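Local coordinates for polyketide synthase (Synechococcus sp., PDB 4GOX), which probably transfers a sulfo group from 3'-phosphoadenosine-5'-phosphosulfate to an intermediate of the olefin synthase, activating it for terminal alkene formation, at residues P60-T63 and M64-H68; N106-I109 and A110-Y113; N226-F230 and L231-F235. One frame throughout, in Å; residues are numbered along the deposited sequence.

Interaction 1. Residues P60-T63 and M64-H68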
loop_
_atom_site.group_PDB
_atom_site.type_symbol
_atom_site.label_atom_id
_atom_site.label_comp_id
_atom_site.label_asym_id
_atom_site.label_seq_id
_atom_site.Cartn_x
_atom_site.Cartn_y
_atom_site.Cartn_z
ATOM N N PRO A 60 -10.306 3.582 -4.848
ATOM C CA PRO A 60 -10.688 4.760 -5.663
ATOM C C PRO A 60 -12.038 4.712 -6.355
ATOM O O PRO A 60 -12.435 5.702 -6.972
ATOM C CB PRO A 60 -9.614 4.787 -6.757
ATOM C CG PRO A 60 -8.478 3.984 -6.240
ATOM C CD PRO A 60 -9.093 2.940 -5.400
ATOM N N PHE A 61 -12.724 3.566 -6.308
ATOM C CA PHE A 61 -13.954 3.346 -7.083
ATOM C C PHE A 61 -15.159 3.073 -6.230
ATOM O O PHE A 61 -15.041 2.533 -5.140
ATOM C CB PHE A 61 -13.717 2.151 -8.029
ATOM C CG PHE A 61 -12.391 2.259 -8.755
ATOM C CD1 PHE A 61 -12.216 3.191 -9.783
ATOM C CD2 PHE A 61 -11.306 1.484 -8.372
ATOM C CE1 PHE A 61 -10.986 3.303 -10.446
ATOM C CE2 PHE A 61 -10.068 1.620 -9.012
ATOM C CZ PHE A 61 -9.920 2.528 -10.050
ATOM N N GLU A 62 -16.315 3.436 -6.738
ATOM C CA GLU A 62 -17.595 3.245 -6.084
ATOM C C GLU A 62 -18.063 1.782 -6.275
ATOM O O GLU A 62 -18.361 1.086 -5.298
ATOM C CB GLU A 62 -18.598 4.268 -6.675
ATOM C CG GLU A 62 -19.927 4.335 -5.972
ATOM C CD GLU A 62 -19.823 4.765 -4.532
ATOM O OE1 GLU A 62 -19.707 5.984 -4.276
ATOM O OE2 GLU A 62 -19.865 3.875 -3.654
ATOM N N THR A 63 -18.101 1.329 -7.536
ATOM C CA THR A 63 -18.530 -0.008 -7.952
ATOM C C THR A 63 -17.486 -0.615 -8.894
ATOM O O THR A 63 -16.685 0.115 -9.505
ATOM C CB THR A 63 -19.862 0.050 -8.745
ATOM O OG1 THR A 63 -19.587 0.498 -10.075
ATOM C CG2 THR A 63 -20.954 0.899 -8.069
ATOM N N MET A 64 -17.592 -1.947 -9.109
ATOM C CA MET A 64 -16.731 -2.699 -10.025
ATOM C C MET A 64 -16.900 -2.238 -11.479
ATOM O O MET A 64 -16.003 -2.431 -12.295
ATOM C CB MET A 64 -16.960 -4.216 -9.868
ATOM C CG MET A 64 -16.507 -4.734 -8.526
ATOM S SD MET A 64 -14.736 -4.573 -8.202
ATOM C CE MET A 64 -14.068 -5.638 -9.442
ATOM N N GLY A 65 -18.013 -1.577 -11.758
ATOM C CA GLY A 65 -18.302 -0.981 -13.061
ATOM C C GLY A 65 -17.432 0.239 -13.308
ATOM O O GLY A 65 -16.790 0.339 -14.358
ATOM N N ASP A 66 -17.353 1.156 -12.318
ATOM C CA ASP A 66 -16.488 2.354 -12.406
ATOM C C ASP A 66 -15.044 1.917 -12.535
ATOM O O ASP A 66 -14.299 2.469 -13.352
ATOM C CB ASP A 66 -16.593 3.240 -11.148
ATOM C CG ASP A 66 -17.997 3.635 -10.780
ATOM O OD1 ASP A 66 -18.715 4.137 -11.655
ATOM O OD2 ASP A 66 -18.378 3.432 -9.622
ATOM N N ARG A 67 -14.666 0.917 -11.720
ATOM C CA ARG A 67 -13.327 0.341 -11.671
ATOM C C ARG A 67 -12.974 -0.181 -13.050
ATOM O O ARG A 67 -11.948 0.219 -13.593
ATOM C CB ARG A 67 -13.257 -0.750 -10.588
ATOM C CG ARG A 67 -11.887 -1.374 -10.408
ATOM C CD ARG A 67 -11.848 -2.168 -9.111
ATOM N NE ARG A 67 -10.541 -2.769 -8.842
ATOM C CZ ARG A 67 -10.112 -3.902 -9.394
ATOM N NH1 ARG A 67 -10.865 -4.550 -10.274
ATOM N NH2 ARG A 67 -8.928 -4.397 -9.067
ATOM N N HIS A 68 -13.874 -0.962 -13.667
ATOM C CA HIS A 68 -13.643 -1.462 -15.012
ATOM C C HIS A 68 -13.579 -0.334 -16.042
ATOM O O HIS A 68 -12.693 -0.363 -16.883
ATOM C CB HIS A 68 -14.677 -2.507 -15.398
ATOM C CG HIS A 68 -14.417 -3.124 -16.731
ATOM N ND1 HIS A 68 -13.287 -3.887 -16.961
ATOM C CD2 HIS A 68 -15.152 -3.074 -17.866
ATOM C CE1 HIS A 68 -13.372 -4.280 -18.224
ATOM N NE2 HIS A 68 -14.475 -3.813 -18.810
#
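The ring of F61 lies against the backbone and first side-chain carbons of R67. R67 CA sits over one ring face, 3.8 Å from the F61 centroid and 20° off the normal, a CH-pi contact, and R67 CG comes within 3.6 Å of F61 CD2. The two side chains cross at about a right angle and their ring and guanidinium planes are nearly perpendicular, so the arginine offers its aliphatic stem to the ring and not a stacked guanidinium. P60 CB covers the ring's opposite face, over its centre. With an alanine in place of F61, the R67 stem would probably lose the face it rests on and a gap open toward P60.

Beside this pair, T63 and D66 form a capping box at the start of helix 64-71. Placed between the backbone N and the carbonyl carbon (chi1 77°), T63 OG1 accepts from D66 N at 3.2 Å, and from G65 N more weakly. In return T63 N donates to D66 OD2 at 3.0 Å, meeting it on the anti side and somewhat out of the carboxylate plane. E62 CB lies close beside D66 OD2, 3.1 Å away, while E62 OE1 turns to Q16 N. The helical bond from R67 N to T63 O, 3.1 Å, closes the first turn.

R67 NE and NH2 bond to the carbonyls of H57, L56 and G77, tying the helix to nearby loops. Helix 109-119 packs on F61, M64 and R67 through I109, and M64 also reaches W102 of helix 92-104.

Interaction 2. Residues N106-I109 and A110-Y113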
loop_
_atom_site.group_PDB
_atom_site.type_symbol
_atom_site.label_atom_id
_atom_site.label_comp_id
_atom_site.label_asym_id
_atom_site.label_seq_id
_atom_site.Cartn_x
_atom_site.Cartn_y
_atom_site.Cartn_z
ATOM N N ASN A 106 -22.271 -4.529 -11.447
ATOM C CA ASN A 106 -21.884 -3.200 -10.899
ATOM C C ASN A 106 -21.765 -3.308 -9.379
ATOM O O ASN A 106 -22.341 -2.510 -8.629
ATOM C CB ASN A 106 -22.879 -2.083 -11.311
ATOM C CG ASN A 106 -22.688 -1.581 -12.714
ATOM O OD1 ASN A 106 -21.643 -1.029 -13.069
ATOM N ND2 ASN A 106 -23.716 -1.714 -13.532
ATOM N N THR A 107 -21.070 -4.365 -8.935
ATOM C CA THR A 107 -20.914 -4.698 -7.529
ATOM C C THR A 107 -20.198 -3.597 -6.730
ATOM O O THR A 107 -19.084 -3.233 -7.081
ATOM C CB THR A 107 -20.321 -6.108 -7.372
ATOM O OG1 THR A 107 -21.156 -7.029 -8.085
ATOM C CG2 THR A 107 -20.215 -6.527 -5.917
ATOM N N PRO A 108 -20.857 -3.052 -5.675
ATOM C CA PRO A 108 -20.218 -2.008 -4.858
ATOM C C PRO A 108 -18.896 -2.478 -4.260
ATOM O O PRO A 108 -18.770 -3.639 -3.834
ATOM C CB PRO A 108 -21.251 -1.743 -3.760
ATOM C CG PRO A 108 -22.561 -2.168 -4.350
ATOM C CD PRO A 108 -22.230 -3.345 -5.199
ATOM N N ILE A 109 -17.898 -1.578 -4.246
ATOM C CA ILE A 109 -16.570 -1.866 -3.694
ATOM C C ILE A 109 -16.668 -2.273 -2.211
ATOM O O ILE A 109 -15.902 -3.138 -1.757
ATOM C CB ILE A 109 -15.619 -0.676 -4.005
ATOM C CG1 ILE A 109 -15.269 -0.565 -5.516
ATOM C CG2 ILE A 109 -14.451 -0.490 -3.036
ATOM C CD1 ILE A 109 -14.535 -1.619 -6.184
ATOM N N ALA A 110 -17.653 -1.702 -1.488
ATOM C CA ALA A 110 -17.945 -2.029 -0.087
ATOM C C ALA A 110 -18.153 -3.550 0.057
ATOM O O ALA A 110 -17.704 -4.147 1.039
ATOM C CB ALA A 110 -19.211 -1.303 0.355
ATOM N N ASP A 111 -18.830 -4.156 -0.943
ATOM C CA ASP A 111 -19.146 -5.583 -1.013
ATOM C C ASP A 111 -17.924 -6.431 -1.308
ATOM O O ASP A 111 -17.820 -7.511 -0.738
ATOM C CB ASP A 111 -20.270 -5.844 -2.035
ATOM C CG ASP A 111 -21.630 -5.311 -1.631
ATOM O OD1 ASP A 111 -21.738 -4.708 -0.539
ATOM O OD2 ASP A 111 -22.590 -5.517 -2.391
ATOM N N ILE A 112 -16.990 -5.938 -2.172
ATOM C CA ILE A 112 -15.742 -6.628 -2.510
ATOM C C ILE A 112 -14.845 -6.748 -1.263
ATOM O O ILE A 112 -14.294 -7.816 -1.014
ATOM C CB ILE A 112 -15.018 -6.002 -3.738
ATOM C CG1 ILE A 112 -15.972 -5.813 -4.931
ATOM C CG2 ILE A 112 -13.785 -6.792 -4.147
ATOM C CD1 ILE A 112 -16.635 -7.143 -5.532
ATOM N N TYR A 113 -14.743 -5.664 -0.458
ATOM C CA TYR A 113 -13.985 -5.687 0.787
ATOM C C TYR A 113 -14.593 -6.689 1.771
ATOM O O TYR A 113 -13.847 -7.503 2.310
ATOM C CB TYR A 113 -13.867 -4.285 1.410
ATOM C CG TYR A 113 -12.786 -3.424 0.785
ATOM C CD1 TYR A 113 -13.108 -2.259 0.086
ATOM C CD2 TYR A 113 -11.439 -3.748 0.930
ATOM C CE1 TYR A 113 -12.111 -1.434 -0.444
ATOM C CE2 TYR A 113 -10.436 -2.944 0.385
ATOM C CZ TYR A 113 -10.775 -1.779 -0.286
ATOM O OH TYR A 113 -9.783 -1.011 -0.844
#
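With CG2 anti to the backbone N and OG1 at chi1 -55°, T107 lays its methyl group against D111 and I112; I109, with CG1 beside its backbone N (chi1 -70°), likewise sends CG2 back toward Y113. Both contacts belong to the N-terminal turn of helix 109-119, where P108 occupies the N-cap position. T107 CG2 lies 3.7 Å from I112 CD1, the side chains crossing at about a right angle. This apolar pair joins the residue before the cap to the fourth residue of the helix, the spacing of a hydrophobic staple. The same methyl is 3.9 Å from D111 CB, so T107 spans two successive residues of the first turn.

On the outer side the pyrrolidine ring of P108 and the side chain of D111 run side by side, pointing the same way, with P108 CD 3.6 Å from D111 OD2. Deeper in, I109 CG2 touches Y113 CE1 at 3.6 Å where the two chains meet at a slant. The phenol oxygen of Y113 reaches on to D127 OD1, and T107 OG1 turns back to W102 O in the preceding helix.

A proline cap has no side-chain acceptor, and the bonds found here use its carbonyl. D111 N donates to P108 O over 2.9 Å, and I112 N adds a weak bond. The next carbonyl, I109 O, accepts from Y113 N at 3.1 Å, with an N-H...O angle of 165°.

Interaction 3. Residues N226-F230 and L231-F235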
loop_
_atom_site.group_PDB
_atom_site.type_symbol
_atom_site.label_atom_id
_atom_site.label_comp_id
_atom_site.label_asym_id
_atom_site.label_seq_id
_atom_site.Cartn_x
_atom_site.Cartn_y
_atom_site.Cartn_z
ATOM N N ASN A 226 6.811 -3.795 16.036
ATOM C CA ASN A 226 5.963 -2.625 16.278
ATOM C C ASN A 226 4.705 -2.659 15.393
ATOM O O ASN A 226 3.613 -2.308 15.863
ATOM C CB ASN A 226 6.733 -1.330 16.035
ATOM C CG ASN A 226 7.839 -1.066 17.016
ATOM O OD1 ASN A 226 7.788 -1.456 18.189
ATOM N ND2 ASN A 226 8.853 -0.351 16.564
ATOM N N ILE A 227 4.861 -3.077 14.125
ATOM C CA ILE A 227 3.748 -3.186 13.165
ATOM C C ILE A 227 2.765 -4.263 13.664
ATOM O O ILE A 227 1.561 -4.015 13.672
ATOM C CB ILE A 227 4.239 -3.436 11.713
ATOM C CG1 ILE A 227 5.026 -2.217 11.186
ATOM C CG2 ILE A 227 3.066 -3.762 10.793
ATOM C CD1 ILE A 227 5.682 -2.426 9.837
ATOM N N CYS A 228 3.300 -5.431 14.124
ATOM C CA CYS A 228 2.537 -6.544 14.686
ATOM C C CYS A 228 1.735 -6.107 15.924
ATOM O O CYS A 228 0.560 -6.474 16.061
ATOM C CB CYS A 228 3.456 -7.726 15.003
ATOM S SG CYS A 228 3.991 -8.651 13.538
ATOM N N ASP A 229 2.373 -5.310 16.810
ATOM C CA ASP A 229 1.738 -4.776 18.015
ATOM C C ASP A 229 0.586 -3.857 17.618
ATOM O O ASP A 229 -0.482 -3.907 18.235
ATOM C CB ASP A 229 2.758 -4.023 18.894
ATOM C CG ASP A 229 3.848 -4.885 19.531
ATOM O OD1 ASP A 229 3.650 -6.130 19.638
ATOM O OD2 ASP A 229 4.885 -4.320 19.939
ATOM N N PHE A 230 0.798 -3.048 16.558
ATOM C CA PHE A 230 -0.196 -2.121 16.022
ATOM C C PHE A 230 -1.407 -2.865 15.442
ATOM O O PHE A 230 -2.544 -2.503 15.742
ATOM C CB PHE A 230 0.445 -1.198 14.974
ATOM C CG PHE A 230 -0.523 -0.294 14.240
ATOM C CD1 PHE A 230 -1.118 0.787 14.886
ATOM C CD2 PHE A 230 -0.785 -0.480 12.888
ATOM C CE1 PHE A 230 -2.003 1.631 14.202
ATOM C CE2 PHE A 230 -1.670 0.361 12.206
ATOM C CZ PHE A 230 -2.278 1.404 12.868
ATOM N N LEU A 231 -1.150 -3.924 14.651
ATOM C CA LEU A 231 -2.182 -4.753 14.023
ATOM C C LEU A 231 -2.847 -5.761 14.981
ATOM O O LEU A 231 -3.874 -6.342 14.630
ATOM C CB LEU A 231 -1.601 -5.483 12.796
ATOM C CG LEU A 231 -1.055 -4.601 11.653
ATOM C CD1 LEU A 231 -0.394 -5.453 10.586
ATOM C CD2 LEU A 231 -2.137 -3.714 11.053
ATOM N N GLY A 232 -2.257 -5.960 16.165
ATOM C CA GLY A 232 -2.768 -6.874 17.180
ATOM C C GLY A 232 -2.427 -8.333 16.959
ATOM O O GLY A 232 -3.162 -9.214 17.413
ATOM N N VAL A 233 -1.315 -8.611 16.267
ATOM C CA VAL A 233 -0.854 -9.988 16.038
ATOM C C VAL A 233 0.505 -10.205 16.727
ATOM O O VAL A 233 1.156 -9.235 17.121
ATOM C CB VAL A 233 -0.834 -10.394 14.535
ATOM C CG1 VAL A 233 -2.248 -10.412 13.954
ATOM C CG2 VAL A 233 0.087 -9.480 13.708
ATOM N N ASP A 234 0.924 -11.460 16.891
ATOM C CA ASP A 234 2.228 -11.735 17.476
ATOM C C ASP A 234 3.253 -11.707 16.357
ATOM O O ASP A 234 2.896 -11.958 15.205
ATOM C CB ASP A 234 2.251 -13.103 18.178
ATOM C CG ASP A 234 1.396 -13.178 19.424
ATOM O OD1 ASP A 234 1.245 -12.137 20.107
ATOM O OD2 ASP A 234 0.909 -14.284 19.742
ATOM N N PHE A 235 4.526 -11.425 16.689
ATOM C CA PHE A 235 5.595 -11.422 15.694
ATOM C C PHE A 235 5.821 -12.876 15.247
ATOM O O PHE A 235 5.697 -13.792 16.051
ATOM C CB PHE A 235 6.891 -10.793 16.262
ATOM C CG PHE A 235 8.088 -10.896 15.342
ATOM C CD1 PHE A 235 8.321 -9.935 14.366
ATOM C CD2 PHE A 235 8.975 -11.966 15.443
ATOM C CE1 PHE A 235 9.411 -10.048 13.496
ATOM C CE2 PHE A 235 10.062 -12.079 14.572
ATOM C CZ PHE A 235 10.279 -11.117 13.612
#
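L231 and I227 lie side by side on the last turn of helix 220-231, pointing the same way, with L231 CD1 3.9 Å from I227 CG2. The leucine's chi2 of 174° turns CD1 to the isoleucine and CD2 to F230 CD2, 4.0 Å away, where the side chains of L231 and F230 pass at a slant. L231 CG also rests 3.4 Å from I227 O, close to the carbonyl that takes the helical bond from L231 N.

A second apolar patch forms round C228. Its SG touches V233 CG2 at 4.0 Å and F235 CA at 3.9 Å, so the cysteine is flanked by the chain that leaves the helix.

The outer edge is polar and carries the helix end. G232 adopts phi 81°, the positive value that turns the chain out of the helix. V233 N then reaches back to C228 O at 2.9 Å, its N-H...O angle 151°, a six-to-one bond of the kind found in a Schellman motif. The accompanying bond from G232 N to D229 O is weak at 3.4 Å, and G232 N also makes a weak one to C228 O.

Towards the sheet, I227, F230 and L231 pack on I152 of strand 149-155, and I227 and F230 also meet L209 of the edge strand 208-212. I227 further touches L40 and L44 of helix 37-45, while D234 O accepts from H47 NE2 just past that helix.

Interactions 1 and 2 form one unit, their centres about 8 Å apart: M64 N probably donates to T107 O at 2.8 Å and I109 N to E62 O at 2.9 Å, so the chain leading into each of the two helices pairs with the other by backbone bonds. Interaction 3 stands apart, its centre about 32 Å from that of interaction 1, on the opposite side of the chain's centre, and about 28 Å from that of interaction 2. It packs on strands 149-155 and 208-212 of the parallel sheet, whose 2-3-1-4-5 order is consistent with the P-loop NTPase clan. The bound adenosine-3'-5'-diphosphate is about 13 Å from the I227 side chain, too far to touch it.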